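Local coordinates for VESB protease (Vibrio cholerae, PDB 4LK4), which probably acts as a secreted trypsin-like serine endopeptidase of the peptidase S1 family, cutting peptide bonds in protein substrates, at residues V51-H56 against D103-E108. The protein carries 1 engineered substitution. Residues are numbered along the deposited sequence; the frame is centred on the assembly and turned at random.
Sequences VLTAAH and DIAIVE
The imidazole of His56 meets the carboxylate of Asp103 at its edge, near the ring plane, and the two planes are turned 38° apart. His56 ND1 donates to Asp103 OD2 over 2.7 Å, meeting that oxygen on its syn side. The sequence and the chymotrypsin-like double-barrel fold suggest that these are the histidine and aspartate of the S1 catalytic triad. The ring also touches Tyr95 and Ala199, which by the family sequence pattern takes the place of the nucleophilic serine and is probably the engineered substitution. A second, backbone bond fixes the carboxylate: His56 N reaches the syn lone pair of Asp103 OD1 at 2.8 Å. With CG lodged between the backbone N and the carbonyl carbon (chi1 83°), the His56 ring turns back so that ND1 and the amide of the same residue grip the two oxygens of one carboxylate. Ser216 OG hydrogen-bonds to Asp103 OD2 as well, giving that oxygen a partner from the second barrel.

Next to this pair, strands 50-53 and 105-109 run antiparallel in the six-stranded N-terminal barrel. Val51 with Val107 and Thr53 with Ala105 form hydrogen-bonded pairs, whereas Leu52 with Ile106 is non-hydrogen-bonded. Ala105 N and Thr53 O close one rung at 3.0 Å. On one face of the sheet, Leu52 CD1 packs against Ile104 CD1 at 3.8 Å and also touches Ile106 CD1; Ile214 and Trp240 extend this apolar cluster. On the other, Val51 CB lies 4.0 Å from Val107 CB, and Thr53 CG2 touches Val107 CG2 while Thr53 OG1 is bonded to Gly42 O. Where strand 50-53 ends and the chain runs on toward His56, Ala105 CB sits 3.7 Å from Ala55 CA and Ala55 CB rests 3.4 Å from Ile104 O.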
loop_
_atom_site.group_PDB
_atom_site.type_symbol
_atom_site.label_atom_id
_atom_site.label_comp_id
_atom_site.label_asym_id
_atom_site.label_seq_id
_atom_site.Cartn_x
_atom_site.Cartn_y
_atom_site.Cartn_z
ATOM N N VAL A 51 0.800 0.457 7.879
ATOM C CA VAL A 51 0.843 -0.912 7.430
ATOM C C VAL A 51 1.106 -0.950 5.924
ATOM O O VAL A 51 0.559 -0.151 5.168
ATOM C CB VAL A 51 -0.511 -1.545 7.695
ATOM C CG1 VAL A 51 -0.639 -2.874 6.986
ATOM C CG2 VAL A 51 -0.723 -1.687 9.191
ATOM N N LEU A 52 1.941 -1.885 5.499
ATOM C CA LEU A 52 2.309 -2.062 4.098
ATOM C C LEU A 52 1.550 -3.252 3.575
ATOM O O LEU A 52 1.459 -4.295 4.255
ATOM C CB LEU A 52 3.794 -2.364 3.992
ATOM C CG LEU A 52 4.345 -2.653 2.600
ATOM C CD1 LEU A 52 4.080 -1.505 1.640
ATOM C CD2 LEU A 52 5.840 -2.962 2.664
ATOM N N THR A 53 0.980 -3.108 2.389
ATOM C CA THR A 53 0.153 -4.157 1.816
ATOM C C THR A 53 0.069 -3.971 0.314
ATOM O O THR A 53 0.797 -3.165 -0.236
ATOM C CB THR A 53 -1.241 -4.166 2.469
ATOM O OG1 THR A 53 -1.902 -5.389 2.134
ATOM C CG2 THR A 53 -2.084 -3.046 1.973
ATOM N N ALA A 54 -0.810 -4.707 -0.346
ATOM C CA ALA A 54 -0.935 -4.702 -1.795
ATOM C C ALA A 54 -2.064 -3.751 -2.180
ATOM O O ALA A 54 -3.051 -3.663 -1.464
ATOM C CB ALA A 54 -1.233 -6.112 -2.279
ATOM N N ALA A 55 -1.949 -3.014 -3.283
ATOM C CA ALA A 55 -3.061 -2.088 -3.638
ATOM C C ALA A 55 -4.327 -2.810 -4.049
ATOM O O ALA A 55 -5.431 -2.349 -3.752
ATOM C CB ALA A 55 -2.660 -1.121 -4.728
ATOM N N HIS A 56 -4.207 -3.935 -4.736
ATOM C CA HIS A 56 -5.432 -4.554 -5.228
ATOM C C HIS A 56 -6.341 -5.132 -4.126
ATOM O O HIS A 56 -7.502 -5.377 -4.377
ATOM C CB HIS A 56 -5.144 -5.596 -6.294
ATOM C CG HIS A 56 -4.783 -6.920 -5.745
ATOM N ND1 HIS A 56 -3.474 -7.314 -5.573
ATOM C CD2 HIS A 56 -5.554 -7.960 -5.346
ATOM C CE1 HIS A 56 -3.453 -8.539 -5.090
ATOM N NE2 HIS A 56 -4.700 -8.953 -4.941
ATOM N N ASP A 103 1.660 -2.631 -7.555
ATOM C CA ASP A 103 0.644 -3.144 -6.662
ATOM C C ASP A 103 1.106 -2.947 -5.238
ATOM O O ASP A 103 1.589 -3.860 -4.599
ATOM C CB ASP A 103 0.391 -4.619 -6.949
ATOM C CG ASP A 103 -0.831 -5.168 -6.236
ATOM O OD1 ASP A 103 -1.665 -4.383 -5.733
ATOM O OD2 ASP A 103 -0.956 -6.420 -6.193
ATOM N N ILE A 104 0.961 -1.725 -4.749
ATOM C CA ILE A 104 1.389 -1.430 -3.417
ATOM C C ILE A 104 0.510 -0.360 -2.807
ATOM O O ILE A 104 0.021 0.520 -3.505
ATOM C CB ILE A 104 2.853 -0.999 -3.429
ATOM C CG1 ILE A 104 3.388 -0.858 -2.002
ATOM C CG2 ILE A 104 3.037 0.284 -4.231
ATOM C CD1 ILE A 104 4.886 -0.667 -1.935
ATOM N N ALA A 105 0.335 -0.461 -1.488
ATOM C CA ALA A 105 -0.513 0.451 -0.740
ATOM C C ALA A 105 -0.072 0.597 0.699
ATOM O O ALA A 105 0.513 -0.295 1.250
ATOM C CB ALA A 105 -1.963 -0.036 -0.779
ATOM N N ILE A 106 -0.420 1.726 1.302
ATOM C CA ILE A 106 -0.190 1.975 2.723
ATOM C C ILE A 106 -1.546 2.127 3.401
ATOM O O ILE A 106 -2.413 2.827 2.896
ATOM C CB ILE A 106 0.594 3.292 2.959
ATOM C CG1 ILE A 106 2.018 3.171 2.422
ATOM C CG2 ILE A 106 0.607 3.686 4.432
ATOM C CD1 ILE A 106 2.808 2.040 3.040
ATOM N N VAL A 107 -1.713 1.465 4.540
ATOM C CA VAL A 107 -2.872 1.705 5.370
ATOM C C VAL A 107 -2.407 2.550 6.543
ATOM O O VAL A 107 -1.526 2.144 7.285
ATOM C CB VAL A 107 -3.508 0.396 5.857
ATOM C CG1 VAL A 107 -4.790 0.680 6.628
ATOM C CG2 VAL A 107 -3.791 -0.520 4.669
ATOM N N GLU A 108 -2.971 3.755 6.658
ATOM C CA GLU A 108 -2.753 4.625 7.780
ATOM C C GLU A 108 -3.828 4.266 8.790
ATOM O O GLU A 108 -4.994 4.193 8.437
ATOM C CB GLU A 108 -2.922 6.045 7.301
ATOM C CG GLU A 108 -2.674 7.111 8.348
ATOM C CD GLU A 108 -3.067 8.492 7.880
ATOM O OE1 GLU A 108 -2.360 9.028 6.991
ATOM O OE2 GLU A 108 -4.079 9.032 8.412
#